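Diguanylate cyclase/phosphodiesterase (Caldicellulosiruptor saccharolyticus, PDB 3MTK) is one domain, a GGDEF-type nucleotide-cyclase-like fold, of a longer protein with PAS and EAL domains that is probably a cyclic-di-GMP phosphodiesterase. Local coordinates at residues N19-W24 with L39-V44; D99-M104 with I125-I130. All blocks are in the same frame, centred on the assembly; numbering follows the deposited sequence.

Contact 1: N19-W24 with L39-V44; sequences NSLIRW and LIFLEV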
loop_
_atom_site.group_PDB
_atom_site.type_symbol
_atom_site.label_atom_id
_atom_site.label_comp_id
_atom_site.label_asym_id
_atom_site.label_seq_id
_atom_site.Cartn_x
_atom_site.Cartn_y
_atom_site.Cartn_z
ATOM N N ASN A 19 -12.015 -5.582 -0.480
ATOM C CA ASN A 19 -13.329 -5.620 0.163
ATOM C C ASN A 19 -13.159 -5.349 1.662
ATOM O O ASN A 19 -13.917 -4.576 2.265
ATOM C CB ASN A 19 -13.997 -6.982 -0.037
ATOM C CG ASN A 19 -14.436 -7.207 -1.467
ATOM O OD1 ASN A 19 -14.897 -6.284 -2.132
ATOM N ND2 ASN A 19 -14.311 -8.443 -1.943
ATOM N N SER A 20 -12.157 -5.993 2.253
ATOM C CA SER A 20 -11.862 -5.818 3.661
ATOM C C SER A 20 -11.449 -4.378 3.908
ATOM O O SER A 20 -11.793 -3.801 4.936
ATOM C CB SER A 20 -10.752 -6.771 4.085
ATOM O OG SER A 20 -11.113 -8.109 3.771
ATOM N N LEU A 21 -10.720 -3.792 2.961
ATOM C CA LEU A 21 -10.299 -2.400 3.092
ATOM C C LEU A 21 -11.535 -1.518 3.181
ATOM O O LEU A 21 -11.581 -0.570 3.968
ATOM C CB LEU A 21 -9.466 -1.952 1.879
ATOM C CG LEU A 21 -9.199 -0.441 1.780
ATOM C CD1 LEU A 21 -8.463 0.020 3.028
ATOM C CD2 LEU A 21 -8.376 -0.115 0.540
ATOM N N ILE A 22 -12.535 -1.827 2.364
ATOM C CA ILE A 22 -13.759 -1.047 2.350
ATOM C C ILE A 22 -14.547 -1.126 3.672
ATOM O O ILE A 22 -14.955 -0.094 4.213
ATOM C CB ILE A 22 -14.635 -1.471 1.169
ATOM C CG1 ILE A 22 -13.961 -1.014 -0.131
ATOM C CG2 ILE A 22 -16.038 -0.890 1.315
ATOM C CD1 ILE A 22 -14.709 -1.398 -1.399
ATOM N N ARG A 23 -14.757 -2.334 4.190
ATOM C CA ARG A 23 -15.471 -2.477 5.457
ATOM C C ARG A 23 -14.760 -1.631 6.507
ATOM O O ARG A 23 -15.362 -0.753 7.118
ATOM C CB ARG A 23 -15.483 -3.931 5.949
ATOM C CG ARG A 23 -16.484 -4.852 5.278
ATOM C CD ARG A 23 -16.678 -6.121 6.118
ATOM N NE ARG A 23 -15.401 -6.630 6.609
ATOM C CZ ARG A 23 -15.262 -7.665 7.431
ATOM N NH1 ARG A 23 -16.332 -8.315 7.866
ATOM N NH2 ARG A 23 -14.048 -8.048 7.814
ATOM N N TRP A 24 -13.474 -1.899 6.708
ATOM C CA TRP A 24 -12.714 -1.157 7.696
ATOM C C TRP A 24 -12.706 0.339 7.437
ATOM O O TRP A 24 -12.555 1.117 8.368
ATOM C CB TRP A 24 -11.283 -1.694 7.802
ATOM C CG TRP A 24 -11.152 -2.831 8.794
ATOM C CD1 TRP A 24 -11.600 -2.850 10.092
ATOM C CD2 TRP A 24 -10.501 -4.090 8.581
ATOM N NE1 TRP A 24 -11.266 -4.039 10.694
ATOM C CE2 TRP A 24 -10.591 -4.820 9.791
ATOM C CE3 TRP A 24 -9.850 -4.674 7.486
ATOM C CZ2 TRP A 24 -10.048 -6.104 9.936
ATOM C CZ3 TRP A 24 -9.307 -5.956 7.629
ATOM C CH2 TRP A 24 -9.411 -6.654 8.847
ATOM N N LEU A 39 -5.024 6.958 4.795
ATOM C CA LEU A 39 -5.160 5.833 3.887
ATOM C C LEU A 39 -3.951 6.026 2.978
ATOM O O LEU A 39 -3.705 7.141 2.505
ATOM C CB LEU A 39 -6.437 5.938 3.055
ATOM C CG LEU A 39 -6.604 4.820 2.018
ATOM C CD1 LEU A 39 -6.641 3.474 2.714
ATOM C CD2 LEU A 39 -7.871 5.038 1.219
ATOM N N ILE A 40 -3.190 4.963 2.752
ATOM C CA ILE A 40 -2.009 5.041 1.903
ATOM C C ILE A 40 -2.031 3.952 0.845
ATOM O O ILE A 40 -2.322 2.785 1.137
ATOM C CB ILE A 40 -0.713 4.893 2.734
ATOM C CG1 ILE A 40 -0.677 5.960 3.823
ATOM C CG2 ILE A 40 0.507 5.066 1.842
ATOM C CD1 ILE A 40 0.318 5.666 4.909
ATOM N N PHE A 41 -1.726 4.354 -0.384
ATOM C CA PHE A 41 -1.681 3.455 -1.526
ATOM C C PHE A 41 -0.231 3.297 -1.995
ATOM O O PHE A 41 0.430 4.280 -2.336
ATOM C CB PHE A 41 -2.532 4.027 -2.672
ATOM C CG PHE A 41 -3.977 3.589 -2.659
ATOM C CD1 PHE A 41 -4.508 2.879 -1.586
ATOM C CD2 PHE A 41 -4.813 3.903 -3.724
ATOM C CE1 PHE A 41 -5.857 2.490 -1.570
ATOM C CE2 PHE A 41 -6.169 3.518 -3.723
ATOM C CZ PHE A 41 -6.691 2.809 -2.639
ATOM N N LEU A 42 0.275 2.069 -1.988
ATOM C CA LEU A 42 1.639 1.833 -2.449
ATOM C C LEU A 42 1.594 0.995 -3.713
ATOM O O LEU A 42 0.953 -0.068 -3.756
ATOM C CB LEU A 42 2.488 1.078 -1.421
ATOM C CG LEU A 42 2.877 1.653 -0.070
ATOM C CD1 LEU A 42 1.721 1.489 0.932
ATOM C CD2 LEU A 42 4.090 0.893 0.430
ATOM N N GLU A 43 2.292 1.454 -4.739
ATOM C CA GLU A 43 2.321 0.714 -5.988
ATOM C C GLU A 43 3.729 0.203 -6.287
ATOM O O GLU A 43 4.706 0.950 -6.222
ATOM C CB GLU A 43 1.830 1.601 -7.137
ATOM C CG GLU A 43 1.752 0.867 -8.470
ATOM C CD GLU A 43 1.158 1.709 -9.580
ATOM O OE1 GLU A 43 0.327 2.587 -9.277
ATOM O OE2 GLU A 43 1.510 1.482 -10.756
ATOM N N VAL A 44 3.832 -1.080 -6.601
ATOM C CA VAL A 44 5.122 -1.681 -6.942
ATOM C C VAL A 44 5.334 -1.386 -8.422
ATOM O O VAL A 44 4.562 -1.840 -9.267
ATOM C CB VAL A 44 5.103 -3.202 -6.732
ATOM C CG1 VAL A 44 6.500 -3.747 -6.856
ATOM C CG2 VAL A 44 4.519 -3.535 -5.369
#

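Contact 2: D99-M104 with I125-I130; sequences DFIERM and IGAAQI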
loop_
_atom_site.group_PDB
_atom_site.type_symbol
_atom_site.label_atom_id
_atom_site.label_comp_id
_atom_site.label_asym_id
_atom_site.label_seq_id
_atom_site.Cartn_x
_atom_site.Cartn_y
_atom_site.Cartn_z
ATOM N N ASP A 99 7.054 11.389 7.354
ATOM C CA ASP A 99 8.215 10.647 7.832
ATOM C C ASP A 99 7.902 9.156 7.863
ATOM O O ASP A 99 8.769 8.325 7.598
ATOM C CB ASP A 99 8.604 11.122 9.235
ATOM C CG ASP A 99 9.390 10.076 10.011
ATOM O OD1 ASP A 99 10.518 9.729 9.593
ATOM O OD2 ASP A 99 8.871 9.596 11.043
ATOM N N PHE A 100 6.658 8.830 8.198
ATOM C CA PHE A 100 6.210 7.447 8.259
ATOM C C PHE A 100 6.359 6.849 6.865
ATOM O O PHE A 100 6.858 5.737 6.694
ATOM C CB PHE A 100 4.743 7.394 8.687
ATOM C CG PHE A 100 4.156 6.011 8.675
ATOM C CD1 PHE A 100 4.428 5.113 9.704
ATOM C CD2 PHE A 100 3.353 5.593 7.618
ATOM C CE1 PHE A 100 3.905 3.809 9.678
ATOM C CE2 PHE A 100 2.828 4.299 7.582
ATOM C CZ PHE A 100 3.105 3.405 8.614
ATOM N N ILE A 101 5.924 7.616 5.873
ATOM C CA ILE A 101 5.978 7.210 4.480
ATOM C C ILE A 101 7.407 7.003 4.006
ATOM O O ILE A 101 7.728 5.984 3.397
ATOM C CB ILE A 101 5.290 8.271 3.593
ATOM C CG1 ILE A 101 3.771 8.193 3.791
ATOM C CG2 ILE A 101 5.696 8.087 2.133
ATOM C CD1 ILE A 101 2.984 9.267 3.054
ATOM N N GLU A 102 8.265 7.975 4.298
ATOM C CA GLU A 102 9.664 7.915 3.894
ATOM C C GLU A 102 10.411 6.782 4.588
ATOM O O GLU A 102 11.184 6.053 3.961
ATOM C CB GLU A 102 10.344 9.248 4.191
ATOM C CG GLU A 102 9.491 10.439 3.816
ATOM C CD GLU A 102 10.260 11.733 3.854
ATOM O OE1 GLU A 102 11.004 11.946 4.834
ATOM O OE2 GLU A 102 10.118 12.538 2.904
ATOM N N ARG A 103 10.176 6.635 5.886
ATOM C CA ARG A 103 10.827 5.585 6.642
ATOM C C ARG A 103 10.561 4.285 5.908
ATOM O O ARG A 103 11.487 3.569 5.515
ATOM C CB ARG A 103 10.242 5.504 8.052
ATOM C CG ARG A 103 11.051 4.646 9.019
ATOM C CD ARG A 103 10.281 4.435 10.309
ATOM N NE ARG A 103 9.765 5.701 10.814
ATOM C CZ ARG A 103 8.586 5.837 11.409
ATOM N NH1 ARG A 103 7.805 4.780 11.578
ATOM N NH2 ARG A 103 8.177 7.035 11.811
HETATM N N MSE A 104 9.280 3.999 5.704
HETATM C CA MSE A 104 8.872 2.782 5.022
HETATM C C MSE A 104 9.384 2.674 3.588
HETATM O O MSE A 104 9.773 1.595 3.143
HETATM C CB MSE A 104 7.356 2.670 5.004
HETATM C CG MSE A 104 6.894 1.545 4.109
HETATM SE SE MSE A 104 5.000 1.374 4.012
HETATM C CE MSE A 104 4.572 3.030 3.095
ATOM N N ILE A 125 3.892 6.201 -3.830
ATOM C CA ILE A 125 2.916 6.227 -2.763
ATOM C C ILE A 125 1.940 7.386 -2.827
ATOM O O ILE A 125 2.336 8.538 -3.002
ATOM C CB ILE A 125 3.631 6.237 -1.396
ATOM C CG1 ILE A 125 4.195 4.845 -1.113
ATOM C CG2 ILE A 125 2.686 6.671 -0.300
ATOM C CD1 ILE A 125 5.001 4.751 0.186
ATOM N N GLY A 126 0.661 7.057 -2.691
ATOM C CA GLY A 126 -0.381 8.061 -2.691
ATOM C C GLY A 126 -1.065 7.931 -1.345
ATOM O O GLY A 126 -1.429 6.820 -0.939
ATOM N N ALA A 127 -1.234 9.040 -0.635
ATOM C CA ALA A 127 -1.871 8.981 0.682
ATOM C C ALA A 127 -2.973 10.023 0.853
ATOM O O ALA A 127 -2.971 11.060 0.188
ATOM C CB ALA A 127 -0.816 9.148 1.773
ATOM N N ALA A 128 -3.914 9.749 1.751
ATOM C CA ALA A 128 -5.008 10.685 1.981
ATOM C C ALA A 128 -5.540 10.676 3.420
ATOM O O ALA A 128 -5.762 9.618 4.011
ATOM C CB ALA A 128 -6.136 10.401 1.004
ATOM N N GLN A 129 -5.729 11.872 3.969
ATOM C CA GLN A 129 -6.254 12.060 5.319
ATOM C C GLN A 129 -7.657 11.463 5.398
ATOM O O GLN A 129 -8.568 11.930 4.710
ATOM C CB GLN A 129 -6.336 13.557 5.625
ATOM C CG GLN A 129 -6.800 13.919 7.032
ATOM C CD GLN A 129 -5.641 14.174 7.968
ATOM O OE1 GLN A 129 -4.746 14.968 7.664
ATOM N NE2 GLN A 129 -5.646 13.507 9.117
ATOM N N ILE A 130 -7.833 10.430 6.218
ATOM C CA ILE A 130 -9.148 9.813 6.373
ATOM C C ILE A 130 -10.104 10.816 7.013
ATOM O O ILE A 130 -9.784 11.434 8.030
ATOM C CB ILE A 130 -9.102 8.569 7.280
ATOM C CG1 ILE A 130 -8.459 7.397 6.538
ATOM C CG2 ILE A 130 -10.512 8.222 7.750
ATOM C CD1 ILE A 130 -8.442 6.106 7.332
#

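Contact 1: N19-W24 with L39-V44
Leu21 is the helix residue that meets the strand here, and it does so with its two methyls divided between two neighbours. CD1 of Leu21 faces CD1 of Leu39, methyl against methyl at 3.9 Å, with the two side chains passing at a slant. The other methyl, CD2, comes to the rim of the Phe41 ring, near the ring plane, and lies 4.2 Å from Phe41 CE1; the face of that ring is not what Leu21 uses. On both leucines the first torsion swings CG opposite the backbone N (169° at Leu21, 177° at Leu39), so that the forked ends meet although the CA atoms of Leu21 and Leu39 are 9.7 Å apart.

Leu21 is also packed directly by Phe81 and Ile83 of strand 79-84 and by Ile91 of strand 87-93. Ile91 packs on Leu39 as well, and Ile83 on Phe41, so the same apolar layer continues over the neighbouring strands. Farther out, the helix segment is tied to the chain before it by hydrogen bonds between Ser20 OG and Phe8 O and from Asn19 ND2 to Ala7 O.

This is helix 18-30 covering one face of the central sheet of the GGDEF-type fold. With no hydrogen bond across it and all three touching residues buried, the contact depends on dispersion and exclusion of water rather than on directional bonding. Its buried surface is small, 91 Å², so Leu21 owes much of its burial to the adjoining strands.

Contact 2: D99-M104 with I125-I130
No flat group takes part where Ile101 and Met104 meet Ile125 and Ala127; over one face of the Arg103 guanidinium, elsewhere on the helix, CA of Phe100 lies 4.1 Å from the plane, displaced from the centre. Its NH2 forms a salt bridge to Asp99 OD2 at 2.8 Å, one helical turn back, arriving from above the carboxylate plane (38° out of it).

Across the two segments the touching atoms are all methyl carbons. Ile101 splits its branches: CG2 packs on Ile125 CD1 at 3.9 Å, while the extended CG1 arm takes CD1 along to Ala127 CB at 4.0 Å. The Ile101 and Ile125 side chains run past each other in opposite senses. Met104, a selenomethionine, bends at its last torsion (67°) and brings CE to 3.4 Å from Ile125 CD1, closer than two methyls usually sit.

Segment 99-104 runs roughly antiparallel to strand segment 125-129, with 156° between their directions and 10.7 Å between their axes. Tyr159 and Ile161 of the next strand extend the surface under Ile101. The charged pair stays within the helix, and the interface itself is a buried hydrophobic one in which close-fitting methyls, without polar bonds, hold helix to sheet.

Contacts 1 and 2 lie on opposite faces of one sheet, their centres 13 Å apart, and strands 37-44 and 123-129 run side by side. Ala128 N sits 2.7 Å from Leu39 O, probably hydrogen-bonded, and Phe41 pairs with Gly126. Alternation along strand 39-44 sends Leu39 and Phe41 to helix 18-30, while Ile40 and Leu42 join the layer under helix 97-108, where Ile40 CG2 is 3.5 Å from Ile125 CG2 and Leu42 touches Met104. Contact 1 is complete before the chain reaches contact 2. In GGDEF domains the signature motif lies on a beta-hairpin, here probably the turn between strands 79-84 and 87-93; strand 87-93 borders strand 37-44 of contact 1, with contact 2 one strand further.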